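Local atomic coordinates of tyrocidine synthetase 3 (Brevibacillus brevis, PDB entry 2JGP), a protein that probably catalyses peptide bond formation in tyrocidine assembly, here as a peptidyl carrier–condensation bidomain of a nonribosomal peptide synthetase. Residues A[194-205]-A[216-224]; A[295-304]-A[459-467]. All coordinates share one frame; numbering follows the deposited sequence.

Contact 1: A[194-205]-A[216-224]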
loop_
_atom_site.group_PDB
_atom_site.type_symbol
_atom_site.label_atom_id
_atom_site.label_comp_id
_atom_site.label_asym_id
_atom_site.label_seq_id
_atom_site.Cartn_x
_atom_site.Cartn_y
_atom_site.Cartn_z
ATOM N N PHE A 194 -11.894 15.591 -13.545
ATOM C CA PHE A 194 -13.062 15.721 -12.694
ATOM C C PHE A 194 -13.064 17.110 -12.090
ATOM O O PHE A 194 -12.009 17.617 -11.689
ATOM C CB PHE A 194 -13.008 14.698 -11.559
ATOM C CG PHE A 194 -13.298 13.293 -11.989
ATOM C CD1 PHE A 194 -12.277 12.460 -12.421
ATOM C CD2 PHE A 194 -14.593 12.804 -11.969
ATOM C CE1 PHE A 194 -12.546 11.164 -12.822
ATOM C CE2 PHE A 194 -14.870 11.508 -12.361
ATOM C CZ PHE A 194 -13.845 10.687 -12.788
ATOM N N ASP A 195 -14.243 17.713 -12.017
ATOM C CA ASP A 195 -14.450 18.897 -11.203
ATOM C C ASP A 195 -14.613 18.430 -9.765
ATOM O O ASP A 195 -15.595 17.761 -9.430
ATOM C CB ASP A 195 -15.696 19.659 -11.659
ATOM C CG ASP A 195 -15.896 20.962 -10.906
ATOM O OD1 ASP A 195 -15.365 21.120 -9.787
ATOM O OD2 ASP A 195 -16.597 21.835 -11.434
ATOM N N LEU A 196 -13.646 18.772 -8.919
ATOM C CA LEU A 196 -13.618 18.281 -7.544
ATOM C C LEU A 196 -14.746 18.838 -6.664
ATOM O O LEU A 196 -14.978 18.322 -5.560
ATOM C CB LEU A 196 -12.248 18.562 -6.911
ATOM C CG LEU A 196 -11.227 17.420 -6.833
ATOM C CD1 LEU A 196 -11.423 16.297 -7.866
ATOM C CD2 LEU A 196 -9.793 17.967 -6.847
ATOM N N GLU A 197 -15.425 19.881 -7.148
ATOM C CA GLU A 197 -16.565 20.492 -6.450
ATOM C C GLU A 197 -17.882 19.752 -6.669
ATOM O O GLU A 197 -18.897 20.125 -6.079
ATOM C CB GLU A 197 -16.766 21.938 -6.916
ATOM C CG GLU A 197 -15.684 22.887 -6.509
ATOM C CD GLU A 197 -16.108 24.326 -6.690
ATOM O OE1 GLU A 197 -15.893 25.114 -5.753
ATOM O OE2 GLU A 197 -16.670 24.658 -7.757
ATOM N N VAL A 198 -17.876 18.723 -7.509
ATOM C CA VAL A 198 -19.106 18.063 -7.932
ATOM C C VAL A 198 -19.041 16.559 -7.693
ATOM O O VAL A 198 -18.284 15.845 -8.352
ATOM C CB VAL A 198 -19.398 18.338 -9.420
ATOM C CG1 VAL A 198 -20.633 17.559 -9.894
ATOM C CG2 VAL A 198 -19.585 19.832 -9.656
ATOM N N ALA A 199 -19.833 16.092 -6.735
ATOM C CA ALA A 199 -20.023 14.669 -6.506
ATOM C C ALA A 199 -21.148 14.181 -7.425
ATOM O O ALA A 199 -22.049 14.953 -7.769
ATOM C CB ALA A 199 -20.361 14.402 -5.038
ATOM N N PRO A 200 -21.095 12.913 -7.854
ATOM C CA PRO A 200 -20.113 11.884 -7.537
ATOM C C PRO A 200 -18.850 11.982 -8.399
ATOM O O PRO A 200 -18.928 12.290 -9.598
ATOM C CB PRO A 200 -20.866 10.598 -7.854
ATOM C CG PRO A 200 -21.734 10.970 -8.999
ATOM C CD PRO A 200 -22.125 12.406 -8.778
ATOM N N LEU A 201 -17.699 11.710 -7.797
ATOM C CA LEU A 201 -16.439 11.664 -8.537
ATOM C C LEU A 201 -16.202 10.271 -9.128
ATOM O O LEU A 201 -15.109 9.710 -9.032
ATOM C CB LEU A 201 -15.278 12.096 -7.643
ATOM C CG LEU A 201 -15.414 13.547 -7.185
ATOM C CD1 LEU A 201 -14.510 13.838 -6.005
ATOM C CD2 LEU A 201 -15.139 14.502 -8.350
ATOM N N ILE A 202 -17.248 9.726 -9.740
ATOM C CA ILE A 202 -17.163 8.472 -10.469
ATOM C C ILE A 202 -18.057 8.621 -11.683
ATOM O O ILE A 202 -19.123 9.241 -11.604
ATOM C CB ILE A 202 -17.585 7.254 -9.602
ATOM C CG1 ILE A 202 -17.444 5.947 -10.394
ATOM C CG2 ILE A 202 -19.013 7.410 -9.090
ATOM C CD1 ILE A 202 -17.464 4.681 -9.533
ATOM N N ARG A 203 -17.607 8.082 -12.813
ATOM C CA ARG A 203 -18.417 8.082 -14.028
ATOM C C ARG A 203 -18.306 6.731 -14.716
ATOM O O ARG A 203 -17.306 6.018 -14.570
ATOM C CB ARG A 203 -18.041 9.231 -14.971
ATOM C CG ARG A 203 -16.557 9.444 -15.199
ATOM C CD ARG A 203 -16.317 10.534 -16.246
ATOM N NE ARG A 203 -16.483 11.892 -15.715
ATOM C CZ ARG A 203 -15.516 12.801 -15.590
ATOM N NH1 ARG A 203 -14.272 12.543 -15.964
ATOM N NH2 ARG A 203 -15.796 13.996 -15.087
ATOM N N VAL A 204 -19.366 6.371 -15.430
ATOM C CA VAL A 204 -19.469 5.052 -16.028
ATOM C C VAL A 204 -20.045 5.178 -17.434
ATOM O O VAL A 204 -21.036 5.879 -17.645
ATOM C CB VAL A 204 -20.358 4.130 -15.163
ATOM C CG1 VAL A 204 -20.419 2.712 -15.747
ATOM C CG2 VAL A 204 -19.835 4.091 -13.733
ATOM N N SER A 205 -19.396 4.517 -18.391
ATOM C CA SER A 205 -19.924 4.371 -19.741
ATOM C C SER A 205 -20.065 2.885 -20.056
ATOM O O SER A 205 -19.125 2.112 -19.857
ATOM C CB SER A 205 -19.010 5.043 -20.766
ATOM O OG SER A 205 -18.992 6.451 -20.599
ATOM N N LEU A 216 -17.502 -2.159 -20.247
ATOM C CA LEU A 216 -17.843 -1.261 -19.149
ATOM C C LEU A 216 -16.642 -0.390 -18.830
ATOM O O LEU A 216 -15.614 -0.883 -18.370
ATOM C CB LEU A 216 -18.256 -2.050 -17.905
ATOM C CG LEU A 216 -18.783 -1.245 -16.712
ATOM C CD1 LEU A 216 -20.093 -0.540 -17.079
ATOM C CD2 LEU A 216 -18.980 -2.153 -15.511
ATOM N N PHE A 217 -16.779 0.908 -19.075
ATOM C CA PHE A 217 -15.740 1.869 -18.733
ATOM C C PHE A 217 -16.109 2.572 -17.435
ATOM O O PHE A 217 -17.195 3.138 -17.325
ATOM C CB PHE A 217 -15.570 2.897 -19.853
ATOM C CG PHE A 217 -14.697 4.055 -19.471
ATOM C CD1 PHE A 217 -13.323 3.987 -19.636
ATOM C CD2 PHE A 217 -15.253 5.217 -18.931
ATOM C CE1 PHE A 217 -12.507 5.057 -19.264
ATOM C CE2 PHE A 217 -14.443 6.287 -18.564
ATOM C CZ PHE A 217 -13.070 6.204 -18.728
ATOM N N THR A 218 -15.199 2.549 -16.467
ATOM C CA THR A 218 -15.407 3.211 -15.184
ATOM C C THR A 218 -14.197 4.084 -14.876
ATOM O O THR A 218 -13.060 3.695 -15.139
ATOM C CB THR A 218 -15.624 2.186 -14.050
ATOM O OG1 THR A 218 -16.733 1.329 -14.373
ATOM C CG2 THR A 218 -15.897 2.892 -12.723
ATOM N N ASP A 219 -14.443 5.277 -14.346
ATOM C CA ASP A 219 -13.359 6.169 -13.941
ATOM C C ASP A 219 -13.768 6.874 -12.661
ATOM O O ASP A 219 -14.954 7.113 -12.425
ATOM C CB ASP A 219 -13.048 7.182 -15.042
ATOM C CG ASP A 219 -11.687 7.851 -14.874
ATOM O OD1 ASP A 219 -10.984 7.606 -13.868
ATOM O OD2 ASP A 219 -11.313 8.623 -15.779
ATOM N N MET A 220 -12.782 7.179 -11.827
ATOM C CA MET A 220 -13.030 7.888 -10.585
ATOM C C MET A 220 -11.767 8.614 -10.204
ATOM O O MET A 220 -10.688 8.313 -10.733
ATOM C CB MET A 220 -13.481 6.926 -9.471
ATOM C CG MET A 220 -12.432 5.928 -8.996
ATOM S SD MET A 220 -13.123 4.550 -8.032
ATOM C CE MET A 220 -13.686 3.465 -9.349
ATOM N N HIS A 221 -11.903 9.585 -9.308
ATOM C CA HIS A 221 -10.782 10.413 -8.929
ATOM C C HIS A 221 -10.058 9.797 -7.733
ATOM O O HIS A 221 -10.692 9.310 -6.805
ATOM C CB HIS A 221 -11.241 11.830 -8.609
ATOM C CG HIS A 221 -10.118 12.813 -8.558
ATOM N ND1 HIS A 221 -9.398 13.054 -7.409
ATOM C CD2 HIS A 221 -9.561 13.583 -9.522
ATOM C CE1 HIS A 221 -8.460 13.948 -7.660
ATOM N NE2 HIS A 221 -8.538 14.286 -8.934
ATOM N N HIS A 222 -8.727 9.828 -7.765
ATOM C CA HIS A 222 -7.921 9.135 -6.753
ATOM C C HIS A 222 -8.069 9.717 -5.340
ATOM O O HIS A 222 -7.667 9.075 -4.367
ATOM C CB HIS A 222 -6.436 9.112 -7.153
ATOM C CG HIS A 222 -5.717 7.867 -6.723
ATOM N ND1 HIS A 222 -5.857 7.328 -5.462
ATOM C CD2 HIS A 222 -4.869 7.048 -7.390
ATOM C CE1 HIS A 222 -5.110 6.242 -5.364
ATOM N NE2 HIS A 222 -4.510 6.042 -6.523
ATOM N N SER A 223 -8.639 10.915 -5.225
ATOM C CA SER A 223 -8.898 11.542 -3.917
ATOM C C SER A 223 -9.966 10.822 -3.089
ATOM O O SER A 223 -10.054 11.024 -1.874
ATOM C CB SER A 223 -9.311 13.010 -4.097
ATOM O OG SER A 223 -10.512 13.106 -4.849
ATOM N N ILE A 224 -10.786 9.997 -3.738
ATOM C CA ILE A 224 -11.862 9.263 -3.047
ATOM C C ILE A 224 -11.773 7.741 -3.219
ATOM O O ILE A 224 -12.719 7.007 -2.923
ATOM C CB ILE A 224 -13.266 9.820 -3.442
ATOM C CG1 ILE A 224 -13.499 9.836 -4.954
ATOM C CG2 ILE A 224 -13.427 11.231 -2.913
ATOM C CD1 ILE A 224 -13.670 8.485 -5.577
HETATM O O HOH W 1 -12.925 10.008 -17.111
#
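Leu196 CD1 sits over one face of the His221 imidazole, 3.6 Å from the ring centroid and 5° off the normal, a CH-pi contact; Phe194 CD1 meets the same ring at its edge. The Phe194 ring is in turn held from both faces. His221 N lies above its rim on one side, and on the opposite side the Arg203 guanidinium covers it, NH1 standing 3.6 Å above the plane of the Phe194 ring; Asp219 O approaches the edge. A bend in the arginine chain (chi3 78°) folds the guanidinium back over the phenyl, where Pro193 O accepts from NH2. Arg203 and Asp219 run side by side; a water accepts from Arg203 NH1 at 3.1 Å and lies close to Asp219 OD2, a leg too short to be relied on; the carboxylate itself is bound by Asn120 and by Met121 N. Rotation of the His221 ring is fixed by ND1, which pairs with Ser223 OG at 2.8 Å and accepts from Ser223 N, and by NE2 with Asp110.

Strands 202-205 and 216-220 are antiparallel (168°), with Arg203–Asp219 and Ser205–Phe217 as hydrogen-bonded pairs. Beyond them His221 N still reaches Leu201 O at 3.2 Å, where the HHxxxDG signature of condensation domains begins. The other face, with Ile202, Val204, Thr218 and Met220, is mostly apolar: Ile202 CD1 is 4.0 Å from Met220 CE, and Val204 CG1 is 3.5 Å from Leu216 CD1. The hairpin lies between strands 174-177 and 123-129, while Phe154 of strand 152-157 and Tyr107 of helix 101-113 pack against its open end, where 194-201 enters and 221-224 leaves.

Contact 2: A[295-304]-A[459-467]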
loop_
_atom_site.group_PDB
_atom_site.type_symbol
_atom_site.label_atom_id
_atom_site.label_comp_id
_atom_site.label_asym_id
_atom_site.label_seq_id
_atom_site.Cartn_x
_atom_site.Cartn_y
_atom_site.Cartn_z
ATOM N N ARG A 295 20.357 10.699 -17.744
ATOM C CA ARG A 295 19.143 11.075 -17.035
ATOM C C ARG A 295 18.680 12.446 -17.533
ATOM O O ARG A 295 19.468 13.393 -17.552
ATOM C CB ARG A 295 19.387 11.104 -15.525
ATOM C CG ARG A 295 18.167 11.492 -14.704
ATOM C CD ARG A 295 18.508 11.554 -13.228
ATOM N NE ARG A 295 18.852 10.234 -12.723
ATOM C CZ ARG A 295 17.968 9.315 -12.344
ATOM N NH1 ARG A 295 16.665 9.564 -12.377
ATOM N NH2 ARG A 295 18.400 8.144 -11.912
ATOM N N PRO A 296 17.408 12.551 -17.963
ATOM C CA PRO A 296 16.880 13.850 -18.380
ATOM C C PRO A 296 16.879 14.854 -17.230
ATOM O O PRO A 296 16.778 14.458 -16.069
ATOM C CB PRO A 296 15.440 13.529 -18.801
ATOM C CG PRO A 296 15.392 12.090 -19.017
ATOM C CD PRO A 296 16.396 11.487 -18.096
ATOM N N SER A 297 16.978 16.140 -17.548
ATOM C CA SER A 297 16.985 17.179 -16.512
ATOM C C SER A 297 15.598 17.435 -15.920
ATOM O O SER A 297 15.480 18.065 -14.868
ATOM C CB SER A 297 17.559 18.483 -17.050
ATOM O OG SER A 297 17.744 19.400 -15.987
ATOM N N THR A 298 14.558 16.967 -16.607
ATOM C CA THR A 298 13.198 16.990 -16.082
ATOM C C THR A 298 12.698 15.556 -16.083
ATOM O O THR A 298 13.044 14.783 -16.971
ATOM C CB THR A 298 12.265 17.856 -16.947
ATOM O OG1 THR A 298 11.976 17.184 -18.179
ATOM C CG2 THR A 298 12.898 19.208 -17.257
ATOM N N GLN A 299 11.884 15.187 -15.101
ATOM C CA GLN A 299 11.431 13.808 -15.025
ATOM C C GLN A 299 10.621 13.423 -16.263
ATOM O O GLN A 299 9.843 14.215 -16.792
ATOM C CB GLN A 299 10.638 13.525 -13.751
ATOM C CG GLN A 299 10.180 12.075 -13.675
ATOM C CD GLN A 299 10.142 11.518 -12.270
ATOM O OE1 GLN A 299 10.142 12.258 -11.282
ATOM N NE2 GLN A 299 10.118 10.194 -12.174
ATOM N N SER A 300 10.884 12.210 -16.732
ATOM C CA SER A 300 10.209 11.612 -17.861
ATOM C C SER A 300 9.342 10.500 -17.302
ATOM O O SER A 300 9.805 9.703 -16.489
ATOM C CB SER A 300 11.248 11.045 -18.831
ATOM O OG SER A 300 10.646 10.418 -19.944
ATOM N N PHE A 301 8.083 10.455 -17.720
ATOM C CA PHE A 301 7.146 9.467 -17.199
ATOM C C PHE A 301 6.862 8.324 -18.172
ATOM O O PHE A 301 6.150 7.386 -17.825
ATOM C CB PHE A 301 5.857 10.169 -16.787
ATOM C CG PHE A 301 6.048 11.131 -15.654
ATOM C CD1 PHE A 301 6.044 12.497 -15.872
ATOM C CD2 PHE A 301 6.264 10.659 -14.364
ATOM C CE1 PHE A 301 6.233 13.387 -14.819
ATOM C CE2 PHE A 301 6.449 11.542 -13.306
ATOM C CZ PHE A 301 6.436 12.908 -13.537
ATOM N N ALA A 302 7.424 8.402 -19.378
ATOM C CA ALA A 302 7.295 7.330 -20.351
ATOM C C ALA A 302 7.853 6.047 -19.745
ATOM O O ALA A 302 8.953 6.037 -19.186
ATOM C CB ALA A 302 8.028 7.678 -21.642
ATOM N N GLY A 303 7.075 4.975 -19.838
ATOM C CA GLY A 303 7.444 3.713 -19.224
ATOM C C GLY A 303 7.227 2.530 -20.137
ATOM O O GLY A 303 6.557 2.626 -21.174
ATOM N N ASP A 304 7.837 1.418 -19.756
ATOM C CA ASP A 304 7.540 0.120 -20.337
ATOM C C ASP A 304 7.710 -0.919 -19.250
ATOM O O ASP A 304 8.136 -0.594 -18.149
ATOM C CB ASP A 304 8.480 -0.194 -21.488
ATOM C CG ASP A 304 7.772 -0.888 -22.641
ATOM O OD1 ASP A 304 7.013 -1.870 -22.403
ATOM O OD2 ASP A 304 7.984 -0.434 -23.780
ATOM N N GLN A 459 2.946 1.720 -19.041
ATOM C CA GLN A 459 3.293 2.769 -19.998
ATOM C C GLN A 459 3.584 4.115 -19.318
ATOM O O GLN A 459 4.173 5.004 -19.935
ATOM C CB GLN A 459 2.186 2.931 -21.043
ATOM C CG GLN A 459 1.967 1.700 -21.930
ATOM C CD GLN A 459 3.087 1.481 -22.942
ATOM O OE1 GLN A 459 4.214 1.136 -22.580
ATOM N NE2 GLN A 459 2.772 1.666 -24.221
ATOM N N HIS A 460 3.166 4.255 -18.061
ATOM C CA HIS A 460 3.503 5.416 -17.235
ATOM C C HIS A 460 4.373 4.947 -16.073
ATOM O O HIS A 460 3.985 4.044 -15.327
ATOM C CB HIS A 460 2.226 6.081 -16.712
ATOM C CG HIS A 460 2.467 7.189 -15.729
ATOM N ND1 HIS A 460 2.573 8.510 -16.108
ATOM C CD2 HIS A 460 2.604 7.172 -14.381
ATOM C CE1 HIS A 460 2.773 9.258 -15.036
ATOM N NE2 HIS A 460 2.797 8.470 -13.975
ATOM N N ALA A 461 5.548 5.553 -15.918
ATOM C CA ALA A 461 6.470 5.181 -14.846
ATOM C C ALA A 461 6.804 6.389 -13.974
ATOM O O ALA A 461 7.554 7.266 -14.393
ATOM C CB ALA A 461 7.738 4.574 -15.432
ATOM N N LYS A 462 6.247 6.434 -12.763
ATOM C CA LYS A 462 6.523 7.544 -11.839
ATOM C C LYS A 462 7.968 7.522 -11.326
ATOM O O LYS A 462 8.557 8.576 -11.083
ATOM C CB LYS A 462 5.555 7.529 -10.652
ATOM C CG LYS A 462 5.598 8.806 -9.805
ATOM C CD LYS A 462 4.856 8.635 -8.477
ATOM C CE LYS A 462 5.288 9.685 -7.454
ATOM N NZ LYS A 462 4.871 9.320 -6.065
ATOM N N PHE A 463 8.533 6.327 -11.182
ATOM C CA PHE A 463 9.877 6.155 -10.625
ATOM C C PHE A 463 10.821 5.583 -11.669
ATOM O O PHE A 463 10.365 5.099 -12.701
ATOM C CB PHE A 463 9.807 5.233 -9.415
ATOM C CG PHE A 463 8.878 5.722 -8.352
ATOM C CD1 PHE A 463 7.574 5.253 -8.283
ATOM C CD2 PHE A 463 9.299 6.670 -7.433
ATOM C CE1 PHE A 463 6.706 5.714 -7.303
ATOM C CE2 PHE A 463 8.436 7.142 -6.453
ATOM C CZ PHE A 463 7.136 6.660 -6.389
ATOM N N ASP A 464 12.130 5.639 -11.404
ATOM C CA ASP A 464 13.127 5.074 -12.325
ATOM C C ASP A 464 12.720 3.670 -12.698
ATOM O O ASP A 464 12.756 3.282 -13.866
ATOM C CB ASP A 464 14.514 5.017 -11.690
ATOM C CG ASP A 464 15.165 6.366 -11.592
ATOM O OD1 ASP A 464 14.500 7.376 -11.890
ATOM O OD2 ASP A 464 16.350 6.410 -11.216
ATOM N N LEU A 465 12.339 2.904 -11.684
ATOM C CA LEU A 465 11.715 1.620 -11.916
ATOM C C LEU A 465 10.899 1.158 -10.713
ATOM O O LEU A 465 11.184 1.526 -9.570
ATOM C CB LEU A 465 12.761 0.573 -12.328
ATOM C CG LEU A 465 13.669 -0.055 -11.272
ATOM C CD1 LEU A 465 13.011 -1.279 -10.700
ATOM C CD2 LEU A 465 15.015 -0.436 -11.885
ATOM N N THR A 466 9.851 0.391 -11.000
ATOM C CA THR A 466 9.026 -0.230 -9.978
ATOM C C THR A 466 9.155 -1.733 -10.143
ATOM O O THR A 466 8.861 -2.269 -11.216
ATOM C CB THR A 466 7.552 0.172 -10.126
ATOM O OG1 THR A 466 7.422 1.579 -9.899
ATOM C CG2 THR A 466 6.680 -0.589 -9.137
ATOM N N PHE A 467 9.607 -2.399 -9.081
ATOM C CA PHE A 467 9.873 -3.829 -9.103
ATOM C C PHE A 467 8.689 -4.512 -8.428
ATOM O O PHE A 467 8.385 -4.206 -7.283
ATOM C CB PHE A 467 11.173 -4.119 -8.345
ATOM C CG PHE A 467 11.568 -5.570 -8.332
ATOM C CD1 PHE A 467 12.534 -6.044 -9.206
ATOM C CD2 PHE A 467 10.986 -6.459 -7.436
ATOM C CE1 PHE A 467 12.907 -7.378 -9.192
ATOM C CE2 PHE A 467 11.354 -7.792 -7.421
ATOM C CZ PHE A 467 12.317 -8.250 -8.300
HETATM O O HOH W 2 10.079 7.718 -14.851
#
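Arg295 grips Asp464 end-on with two nitrogens: NH1 to OD1 at 3.1 Å and NH2 to OD2 at 2.8 Å, both on the syn side, with guanidinium and carboxylate planes 25° apart. The arginine chain, extended to CD, bends at chi3 (-66°), which brings the guanidinium edge to the acid. Ala461 N donates a short, nearly straight bond to Phe301 O (2.7 Å), and Gly303 N reaches Gln459 O at 2.9 Å from well above the carbonyl plane. With no side chain, Gly303 brings its CA to 3.9 Å from Ala461 CB, so the chains pass close there. The Phe301 and His460 rings are nearly parallel (6°) but slid apart, centroids at 5.3 Å.

The backbone bonds make a single bridge, Ala302 with His460, between the lead-ins to strands 303-309 and 465-471, which strand 476-483 separates in the four-stranded sheet of the condensation domain's C-terminal half.

A water lies near Ser300 O and Ala461 O, with more acceptors around it than protons to give. Gln299 CG lies over the rim of one face of the Phe301 ring, and Asn425 holds Lys462 O. In the next shell, Ser483 binds the Asp464 backbone and Arg489 forms a salt bridge with Asp304.

Overall arrangement
Contact 1 closes before contact 2 opens along the chain; their centres lie 26 Å apart, and the nearest atoms, about 10 Å apart, do not touch. Both belong to the condensation domain but to different sheets: the hairpin of contact 1 lies inside the five-stranded sheet, and contact 2 borders the four-stranded one. This matches the two-lobed, chloramphenicol acetyltransferase-like architecture of the family, whose active site lies between the lobes; contact 1 ends at the HHxxxDG motif, consistent with a place beside that cleft. Strand 447-451, at the outer edge of the first sheet, precedes the unmodelled 454-458 and then segment 459-467, so the chain crosses between lobes just before entering contact 2.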